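Putative sporulation-specific glycosylase YdhD (Bacillus subtilis subsp. subtilis str. 168, PDB 3CZ8) probably hydrolyses glycosidic bonds in chitin-like or cell-wall polysaccharides during sporulation, through a family 18 glycosyl hydrolase domain, the part of the longer protein present here. Local coordinates at residues I73-S78 with I117-V122; I85-L90 with Q121-D126; T149-A154 with F179-D184. The protein carries 1 engineered substitution. All coordinates share one frame; numbering follows the deposited sequence.

Interaction 1 (I73-S78 with I117-V122)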
loop_
_atom_site.group_PDB
_atom_site.type_symbol
_atom_site.label_atom_id
_atom_site.label_comp_id
_atom_site.label_asym_id
_atom_site.label_seq_id
_atom_site.Cartn_x
_atom_site.Cartn_y
_atom_site.Cartn_z
ATOM N N ILE A 73 1.609 4.124 -19.098
ATOM C CA ILE A 73 2.761 3.913 -19.952
ATOM C C ILE A 73 3.918 4.726 -19.374
ATOM O O ILE A 73 3.806 5.943 -19.209
ATOM C CB ILE A 73 2.467 4.336 -21.430
ATOM C CG1 ILE A 73 1.059 3.911 -21.878
ATOM C CG2 ILE A 73 3.549 3.814 -22.379
ATOM C CD1 ILE A 73 0.803 2.394 -21.932
ATOM N N THR A 74 5.017 4.043 -19.049
ATOM C CA THR A 74 6.162 4.670 -18.377
ATOM C C THR A 74 7.473 4.411 -19.104
ATOM O O THR A 74 7.543 3.558 -19.992
ATOM C CB THR A 74 6.351 4.153 -16.923
ATOM O OG1 THR A 74 6.856 2.813 -16.955
ATOM C CG2 THR A 74 5.048 4.198 -16.118
ATOM N N ASN A 75 8.507 5.155 -18.710
ATOM C CA ASN A 75 9.884 4.886 -19.124
ATOM C C ASN A 75 10.714 4.250 -17.993
ATOM O O ASN A 75 11.868 4.616 -17.750
ATOM C CB ASN A 75 10.559 6.149 -19.673
ATOM C CG ASN A 75 10.511 7.324 -18.702
ATOM O OD1 ASN A 75 9.532 7.518 -17.980
ATOM N ND2 ASN A 75 11.571 8.126 -18.699
ATOM N N LEU A 76 10.117 3.280 -17.313
ATOM C CA LEU A 76 10.778 2.618 -16.201
ATOM C C LEU A 76 11.744 1.537 -16.660
ATOM O O LEU A 76 11.490 0.841 -17.643
ATOM C CB LEU A 76 9.749 2.039 -15.224
ATOM C CG LEU A 76 9.175 3.024 -14.199
ATOM C CD1 LEU A 76 7.980 2.437 -13.526
ATOM C CD2 LEU A 76 10.189 3.409 -13.156
ATOM N N THR A 77 12.862 1.434 -15.945
ATOM C CA THR A 77 13.812 0.325 -16.069
ATOM C C THR A 77 13.991 -0.307 -14.691
ATOM O O THR A 77 13.232 0.005 -13.766
ATOM C CB THR A 77 15.184 0.779 -16.612
ATOM O OG1 THR A 77 15.657 1.904 -15.859
ATOM C CG2 THR A 77 15.079 1.155 -18.072
ATOM N N SER A 78 14.986 -1.185 -14.556
ATOM C CA SER A 78 15.282 -1.849 -13.282
ATOM C C SER A 78 15.773 -0.874 -12.211
ATOM O O SER A 78 15.438 -1.020 -11.034
ATOM C CB SER A 78 16.290 -2.984 -13.477
ATOM O OG SER A 78 15.680 -4.102 -14.109
ATOM N N ILE A 117 0.027 8.703 -19.572
ATOM C CA ILE A 117 1.446 8.770 -19.874
ATOM C C ILE A 117 2.143 9.196 -18.587
ATOM O O ILE A 117 1.832 10.244 -18.015
ATOM C CB ILE A 117 1.757 9.743 -21.049
ATOM C CG1 ILE A 117 1.188 9.212 -22.377
ATOM C CG2 ILE A 117 3.248 9.978 -21.169
ATOM C CD1 ILE A 117 1.815 7.880 -22.865
ATOM N N ASP A 118 3.048 8.350 -18.112
ATOM C CA ASP A 118 3.848 8.655 -16.938
ATOM C C ASP A 118 5.314 8.590 -17.359
ATOM O O ASP A 118 6.040 7.665 -17.008
ATOM C CB ASP A 118 3.518 7.686 -15.792
ATOM C CG ASP A 118 4.296 7.980 -14.509
ATOM O OD1 ASP A 118 4.726 9.132 -14.306
ATOM O OD2 ASP A 118 4.476 7.046 -13.699
ATOM N N PHE A 119 5.729 9.577 -18.147
ATOM C CA PHE A 119 7.125 9.688 -18.528
ATOM C C PHE A 119 7.795 10.656 -17.573
ATOM O O PHE A 119 7.432 11.832 -17.501
ATOM C CB PHE A 119 7.317 10.146 -19.989
ATOM C CG PHE A 119 6.882 9.134 -21.027
ATOM C CD1 PHE A 119 6.528 7.831 -20.676
ATOM C CD2 PHE A 119 6.855 9.489 -22.376
ATOM C CE1 PHE A 119 6.134 6.907 -21.639
ATOM C CE2 PHE A 119 6.472 8.567 -23.354
ATOM C CZ PHE A 119 6.110 7.274 -22.984
ATOM N N GLU A 120 8.769 10.148 -16.832
ATOM C CA GLU A 120 9.502 10.974 -15.893
ATOM C C GLU A 120 10.947 11.137 -16.323
ATOM O O GLU A 120 11.466 10.330 -17.112
ATOM C CB GLU A 120 9.393 10.422 -14.478
ATOM C CG GLU A 120 7.998 10.578 -13.899
ATOM C CD GLU A 120 7.877 10.026 -12.498
ATOM O OE1 GLU A 120 8.839 10.155 -11.706
ATOM O OE2 GLU A 120 6.813 9.458 -12.191
ATOM N N GLN A 121 11.568 12.196 -15.804
ATOM C CA GLN A 121 12.922 12.624 -16.175
ATOM C C GLN A 121 13.041 12.873 -17.682
ATOM O O GLN A 121 14.026 12.478 -18.312
ATOM C CB GLN A 121 13.992 11.636 -15.673
ATOM C CG GLN A 121 14.076 11.500 -14.144
ATOM C CD GLN A 121 14.851 10.259 -13.709
ATOM O OE1 GLN A 121 15.909 9.942 -14.261
ATOM N NE2 GLN A 121 14.324 9.552 -12.715
ATOM N N VAL A 122 12.015 13.501 -18.254
ATOM C CA VAL A 122 12.061 13.938 -19.645
ATOM C C VAL A 122 13.041 15.102 -19.681
ATOM O O VAL A 122 12.863 16.081 -18.951
ATOM C CB VAL A 122 10.652 14.353 -20.187
ATOM C CG1 VAL A 122 10.761 15.135 -21.506
ATOM C CG2 VAL A 122 9.769 13.117 -20.392
#

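Interaction 2 (I85-L90 with Q121-D126)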
loop_
_atom_site.group_PDB
_atom_site.type_symbol
_atom_site.label_atom_id
_atom_site.label_comp_id
_atom_site.label_asym_id
_atom_site.label_seq_id
_atom_site.Cartn_x
_atom_site.Cartn_y
_atom_site.Cartn_z
ATOM N N ILE A 85 16.135 6.291 -22.390
ATOM C CA ILE A 85 15.183 5.493 -23.179
ATOM C C ILE A 85 14.087 6.353 -23.823
ATOM O O ILE A 85 13.792 6.197 -25.013
ATOM C CB ILE A 85 14.577 4.312 -22.356
ATOM C CG1 ILE A 85 15.614 3.192 -22.206
ATOM C CG2 ILE A 85 13.300 3.767 -23.002
ATOM C CD1 ILE A 85 15.063 1.876 -21.692
ATOM N N VAL A 86 13.520 7.274 -23.040
ATOM C CA VAL A 86 12.520 8.220 -23.543
ATOM C C VAL A 86 13.124 9.209 -24.562
ATOM O O VAL A 86 12.459 9.571 -25.534
ATOM C CB VAL A 86 11.730 8.931 -22.381
ATOM C CG1 VAL A 86 12.620 9.859 -21.563
ATOM C CG2 VAL A 86 10.507 9.676 -22.911
ATOM N N HIS A 87 14.387 9.591 -24.359
ATOM C CA HIS A 87 15.122 10.467 -25.287
ATOM C C HIS A 87 15.313 9.823 -26.666
ATOM O O HIS A 87 15.158 10.485 -27.690
ATOM C CB HIS A 87 16.476 10.865 -24.687
ATOM C CG HIS A 87 17.265 11.818 -25.534
ATOM N ND1 HIS A 87 17.169 13.186 -25.396
ATOM C CD2 HIS A 87 18.177 11.601 -26.511
ATOM C CE1 HIS A 87 17.976 13.771 -26.262
ATOM N NE2 HIS A 87 18.597 12.831 -26.954
ATOM N N GLN A 88 15.638 8.532 -26.677
ATOM C CA GLN A 88 15.837 7.774 -27.912
ATOM C C GLN A 88 14.535 7.616 -28.696
ATOM O O GLN A 88 14.552 7.535 -29.925
ATOM C CB GLN A 88 16.433 6.395 -27.610
ATOM C CG GLN A 88 17.916 6.410 -27.242
ATOM C CD GLN A 88 18.429 5.040 -26.828
ATOM O OE1 GLN A 88 17.992 4.475 -25.824
ATOM N NE2 GLN A 88 19.370 4.505 -27.596
ATOM N N VAL A 89 13.419 7.575 -27.972
ATOM C CA VAL A 89 12.090 7.492 -28.570
ATOM C C VAL A 89 11.675 8.845 -29.159
ATOM O O VAL A 89 11.268 8.922 -30.324
ATOM C CB VAL A 89 11.041 6.995 -27.542
ATOM C CG1 VAL A 89 9.628 7.157 -28.078
ATOM C CG2 VAL A 89 11.298 5.541 -27.184
ATOM N N LEU A 90 11.807 9.905 -28.361
ATOM C CA LEU A 90 11.379 11.248 -28.752
ATOM C C LEU A 90 12.180 11.862 -29.909
ATOM O O LEU A 90 11.712 12.798 -30.559
ATOM C CB LEU A 90 11.383 12.193 -27.539
ATOM C CG LEU A 90 10.338 11.950 -26.437
ATOM C CD1 LEU A 90 10.470 12.978 -25.324
ATOM C CD2 LEU A 90 8.912 11.934 -26.982
ATOM N N GLN A 121 11.568 12.196 -15.804
ATOM C CA GLN A 121 12.922 12.624 -16.175
ATOM C C GLN A 121 13.041 12.873 -17.682
ATOM O O GLN A 121 14.026 12.478 -18.312
ATOM C CB GLN A 121 13.992 11.636 -15.673
ATOM C CG GLN A 121 14.076 11.500 -14.144
ATOM C CD GLN A 121 14.851 10.259 -13.709
ATOM O OE1 GLN A 121 15.909 9.942 -14.261
ATOM N NE2 GLN A 121 14.324 9.552 -12.715
ATOM N N VAL A 122 12.015 13.501 -18.254
ATOM C CA VAL A 122 12.061 13.938 -19.645
ATOM C C VAL A 122 13.041 15.102 -19.681
ATOM O O VAL A 122 12.863 16.081 -18.951
ATOM C CB VAL A 122 10.652 14.353 -20.187
ATOM C CG1 VAL A 122 10.761 15.135 -21.506
ATOM C CG2 VAL A 122 9.769 13.117 -20.392
ATOM N N SER A 123 14.092 14.971 -20.491
ATOM C CA SER A 123 15.104 16.023 -20.610
ATOM C C SER A 123 14.516 17.316 -21.193
ATOM O O SER A 123 13.545 17.286 -21.952
ATOM C CB SER A 123 16.323 15.535 -21.406
ATOM O OG SER A 123 16.011 15.340 -22.771
ATOM N N ALA A 124 15.100 18.444 -20.800
ATOM C CA ALA A 124 14.619 19.775 -21.173
ATOM C C ALA A 124 14.733 20.087 -22.664
ATOM O O ALA A 124 14.006 20.940 -23.181
ATOM C CB ALA A 124 15.361 20.825 -20.376
ATOM N N ALA A 125 15.657 19.408 -23.344
ATOM C CA ALA A 125 15.844 19.575 -24.785
ATOM C C ALA A 125 14.716 18.916 -25.581
ATOM O O ALA A 125 14.451 19.292 -26.725
ATOM C CB ALA A 125 17.181 19.008 -25.211
ATOM N N ASP A 126 14.058 17.943 -24.952
ATOM C CA ASP A 126 13.005 17.150 -25.570
ATOM C C ASP A 126 11.608 17.677 -25.260
ATOM O O ASP A 126 10.636 16.927 -25.354
ATOM C CB ASP A 126 13.103 15.709 -25.072
ATOM C CG ASP A 126 14.341 14.995 -25.569
ATOM O OD1 ASP A 126 15.034 15.529 -26.461
ATOM O OD2 ASP A 126 14.614 13.885 -25.066
#

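Interaction 3 (T149-A154 with F179-D184)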
loop_
_atom_site.group_PDB
_atom_site.type_symbol
_atom_site.label_atom_id
_atom_site.label_comp_id
_atom_site.label_asym_id
_atom_site.label_seq_id
_atom_site.Cartn_x
_atom_site.Cartn_y
_atom_site.Cartn_z
ATOM N N THR A 149 -4.553 10.984 -20.885
ATOM C CA THR A 149 -4.200 11.651 -19.637
ATOM C C THR A 149 -2.693 11.542 -19.426
ATOM O O THR A 149 -2.041 10.700 -20.035
ATOM C CB THR A 149 -4.956 11.076 -18.402
ATOM O OG1 THR A 149 -4.442 9.778 -18.080
ATOM C CG2 THR A 149 -6.456 10.973 -18.655
ATOM N N ILE A 150 -2.148 12.403 -18.572
ATOM C CA ILE A 150 -0.710 12.461 -18.347
ATOM C C ILE A 150 -0.400 12.780 -16.884
ATOM O O ILE A 150 -1.093 13.585 -16.249
ATOM C CB ILE A 150 -0.025 13.480 -19.305
ATOM C CG1 ILE A 150 1.496 13.496 -19.102
ATOM C CG2 ILE A 150 -0.638 14.883 -19.147
ATOM C CD1 ILE A 150 2.257 14.269 -20.145
ATOM N N ALA A 151 0.615 12.112 -16.342
ATOM C CA ALA A 151 1.137 12.446 -15.025
ATOM C C ALA A 151 2.346 13.354 -15.230
ATOM O O ALA A 151 3.300 12.974 -15.908
ATOM C CB ALA A 151 1.518 11.179 -14.261
ATOM N N VAL A 152 2.275 14.566 -14.678
ATOM C CA VAL A 152 3.379 15.536 -14.743
ATOM C C VAL A 152 3.820 15.943 -13.331
ATOM O O VAL A 152 3.016 15.900 -12.394
ATOM C CB VAL A 152 3.024 16.825 -15.582
ATOM C CG1 VAL A 152 2.757 16.488 -17.044
ATOM C CG2 VAL A 152 1.857 17.590 -14.977
ATOM N N PRO A 153 5.105 16.323 -13.163
ATOM C CA PRO A 153 5.500 16.876 -11.866
ATOM C C PRO A 153 4.958 18.292 -11.689
ATOM O O PRO A 153 4.724 18.993 -12.676
ATOM C CB PRO A 153 7.036 16.900 -11.935
ATOM C CG PRO A 153 7.409 16.149 -13.174
ATOM C CD PRO A 153 6.245 16.253 -14.093
ATOM N N ALA A 154 4.747 18.695 -10.440
ATOM C CA ALA A 154 4.254 20.032 -10.128
ATOM C C ALA A 154 5.262 21.101 -10.533
ATOM O O ALA A 154 6.457 20.978 -10.247
ATOM C CB ALA A 154 3.937 20.143 -8.655
ATOM N N PHE A 179 -2.797 15.116 -14.800
ATOM C CA PHE A 179 -2.650 14.728 -13.407
ATOM C C PHE A 179 -1.380 15.392 -12.890
ATOM O O PHE A 179 -0.272 15.015 -13.272
ATOM C CB PHE A 179 -2.531 13.198 -13.238
ATOM C CG PHE A 179 -3.676 12.388 -13.822
ATOM C CD1 PHE A 179 -4.950 12.925 -14.001
ATOM C CD2 PHE A 179 -3.469 11.047 -14.142
ATOM C CE1 PHE A 179 -5.984 12.153 -14.518
ATOM C CE2 PHE A 179 -4.499 10.268 -14.654
ATOM C CZ PHE A 179 -5.756 10.824 -14.840
ATOM N N ILE A 180 -1.536 16.386 -12.028
ATOM C CA ILE A 180 -0.378 17.100 -11.513
ATOM C C ILE A 180 0.064 16.447 -10.225
ATOM O O ILE A 180 -0.695 16.382 -9.265
ATOM C CB ILE A 180 -0.655 18.607 -11.307
ATOM C CG1 ILE A 180 -0.968 19.267 -12.650
ATOM C CG2 ILE A 180 0.548 19.291 -10.645
ATOM C CD1 ILE A 180 -1.498 20.643 -12.515
ATOM N N MET A 181 1.293 15.942 -10.215
ATOM C CA MET A 181 1.793 15.219 -9.059
ATOM C C MET A 181 2.374 16.198 -8.044
ATOM O O MET A 181 3.589 16.389 -7.957
ATOM C CB MET A 181 2.770 14.118 -9.498
ATOM C CG MET A 181 2.155 13.081 -10.470
ATOM S SD MET A 181 0.729 12.103 -9.878
ATOM C CE MET A 181 -0.653 13.068 -10.344
ATOM N N ALA A 182 1.471 16.823 -7.285
ATOM C CA ALA A 182 1.807 17.936 -6.400
ATOM C C ALA A 182 2.282 17.456 -5.028
ATOM O O ALA A 182 1.574 17.595 -4.024
ATOM C CB ALA A 182 0.617 18.880 -6.265
ATOM N N TYR A 183 3.488 16.895 -5.005
ATOM C CA TYR A 183 4.124 16.395 -3.785
ATOM C C TYR A 183 5.617 16.239 -4.015
ATOM O O TYR A 183 6.096 16.471 -5.128
ATOM C CB TYR A 183 3.513 15.053 -3.334
ATOM C CG TYR A 183 3.436 13.985 -4.404
ATOM C CD1 TYR A 183 4.543 13.198 -4.715
ATOM C CD2 TYR A 183 2.249 13.750 -5.092
ATOM C CE1 TYR A 183 4.478 12.226 -5.702
ATOM C CE2 TYR A 183 2.174 12.771 -6.076
ATOM C CZ TYR A 183 3.292 12.016 -6.372
ATOM O OH TYR A 183 3.229 11.045 -7.342
ATOM N N ASP A 184 6.330 15.823 -2.965
ATOM C CA ASP A 184 7.792 15.627 -2.986
ATOM C C ASP A 184 8.594 16.920 -3.138
ATOM O O ASP A 184 9.698 16.909 -3.694
ATOM C CB ASP A 184 8.241 14.564 -4.010
ATOM C CG ASP A 184 8.064 13.150 -3.499
ATOM O OD1 ASP A 184 7.575 12.982 -2.365
ATOM O OD2 ASP A 184 8.421 12.204 -4.229
#

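Interaction 1 (I73-S78 with I117-V122)
Asn75 reaches across to Glu120 with both ends of its amide and grips that residue's backbone twice. ND2 donates to Glu120 O at 2.7 Å and 174°; the acceptor lies in the amide plane, and ND2 lies in the plane of the Glu120 carbonyl. OD1 accepts from Glu120 N at 3.0 Å along a more bent path, the donor tilted 20° from the amide carbonyl plane. Placing CG between the backbone N and the carbonyl carbon (chi1 55°) swings the amide to this backbone, while ND2 also donates to Ser82 O. Replacing this side chain by an alanine is likely to leave Glu120 N and O without these mates and let the segment that carries the carboxylate shift. Before the amide, the strands pair in parallel, with Asp118 N bonded to Ile73 O at 2.8 Å. Thr74 and Asp118 lie side by side on one face of the sheet, Thr74 CG2 3.8 Å from Asp118 CB, and Thr74 OG1 bonds Glu40. The other face carries Ile73 and Ile117, which meet obliquely, Ile73 CB 3.9 Å from Ile117 CD1. The Phe119 ring has Ile117 CG2 over the centre of one face, Thr74 CA in plane at its edge, and Ile73 CG2 4.1 Å from CE1. Asp118 OD2 (weakly) and Glu120 OE2 bond one oxygen of a glycerol molecule, probably from the crystallisation liquor. Glu120 is the predicted proton donor, and Asp118-Phe119-Glu120 matches the Asp-X-Glu end of the family 18 signature, at the C-terminal mouth of a TIM barrel.

Interaction 2 (I85-L90 with Q121-D126)
His87 swings its imidazole beside the carboxylate of Asp126. Its CG stands opposite the backbone N (chi1 -177°), which carries the ring off the side of helix 83-90 to the 121-126 loop. ND1 comes within 2.7 Å of Asp126 OD2, but the hydrogen bond is weak, its N-H...O angle only 121°. The two side chains run at about a right angle, ring and carboxylate planes differ by 29°, and OD2 lies oblique to the ring. The carboxylate would probably stabilise a positive charge on the ring. Ser123 OG sits at the ring edge, near its plane, 3.6 Å from ND1. The other carboxylate oxygen, OD1, is held by Asn91 ND2, just past the helix end. One turn beyond Val86, the extended side chain of Leu90 sets CD1 3.8 Å from Asp126 CB and 4.4 Å from Val122 CG1. Val86 touches the same valine through CG2, 4.3 Å from Val122 CG2, completing a small apolar patch. Asp126 takes the N-cap position of helix 127-143, although its carboxylate makes no capping bond. The contact thus packs a helix that follows one barrel strand against the beta-alpha loop that follows the next, a neighbouring-unit contact of the TIM barrel.

Interaction 3 (T149-A154 with F179-D184)
Phe179 N donates to Ile150 O at 2.7 Å, Val152 N to Phe179 O at 2.9 Å, and Met181 N to Val152 O at 2.8 Å, three backbone bonds that pair strands 149-153 and 179-181 in parallel. The strand axes run 4.7 Å apart at closest approach and are inclined by 27°. Thr149 and Phe179 cross obliquely: Thr149 CB makes an off-centre CH-pi contact 4.1 Å from the ring centroid, 29° off its normal. Thr149 OG1 lies 3.5 Å from Phe179 CE2, while it is hydrogen-bonded with Val115 O and Thr116 OG1 of the preceding strand. Ala151, Phe179, Pro153 and Met181 share the sheet face lining the barrel interior, where Met181, bent at chi2 and chi3, brings CG to Ala151 CB. On the outward face Val152 CG2 meets Ile180 CG1 at 4.0 Å, obliquely. The strands belong to a beta-alpha-beta crossover of the TIM barrel, with helix 168-174 between them. Past the ladder, Ala154 CB approaches Ile180 CG2 at 4.0 Å and also packs on Ala182, as two successive inverse gamma turns, centred on Met181 and Ala182, take the chain out of the strand. Farther out, Tyr168 lies against Val152 and Ile180 and bonds Pro153 O through its hydroxyl. Helix 198-208 backs Ala154 and Ile180 through Thr204, and from within the barrel the Phe13 ring meets that of Phe179, planes about 40° apart.

From the N terminus, 73-78 opens interaction 1 on strand 68-77; soon after, helix 83-90 opens interaction 2 with its residues 85-90. Interaction 1 closes at 117-122 and interaction 2 at 121-126, so the two loops cross rather than nest; they share Gln121 and Val122, and they touch where Val86 packs on Asn75 and Phe119. Interaction 3 follows in series, its 149-154 and 179-184 closing the crossover from strand 147-153 to strand 177-181. Strand 114-118 joins it to interaction 1: Ile117 pairs through its backbone with Thr149 and Ala151. Interactions 1 and 3 therefore knit four successive parallel barrel strands, while interaction 2 ties helix 83-90 to the loop that follows Glu120.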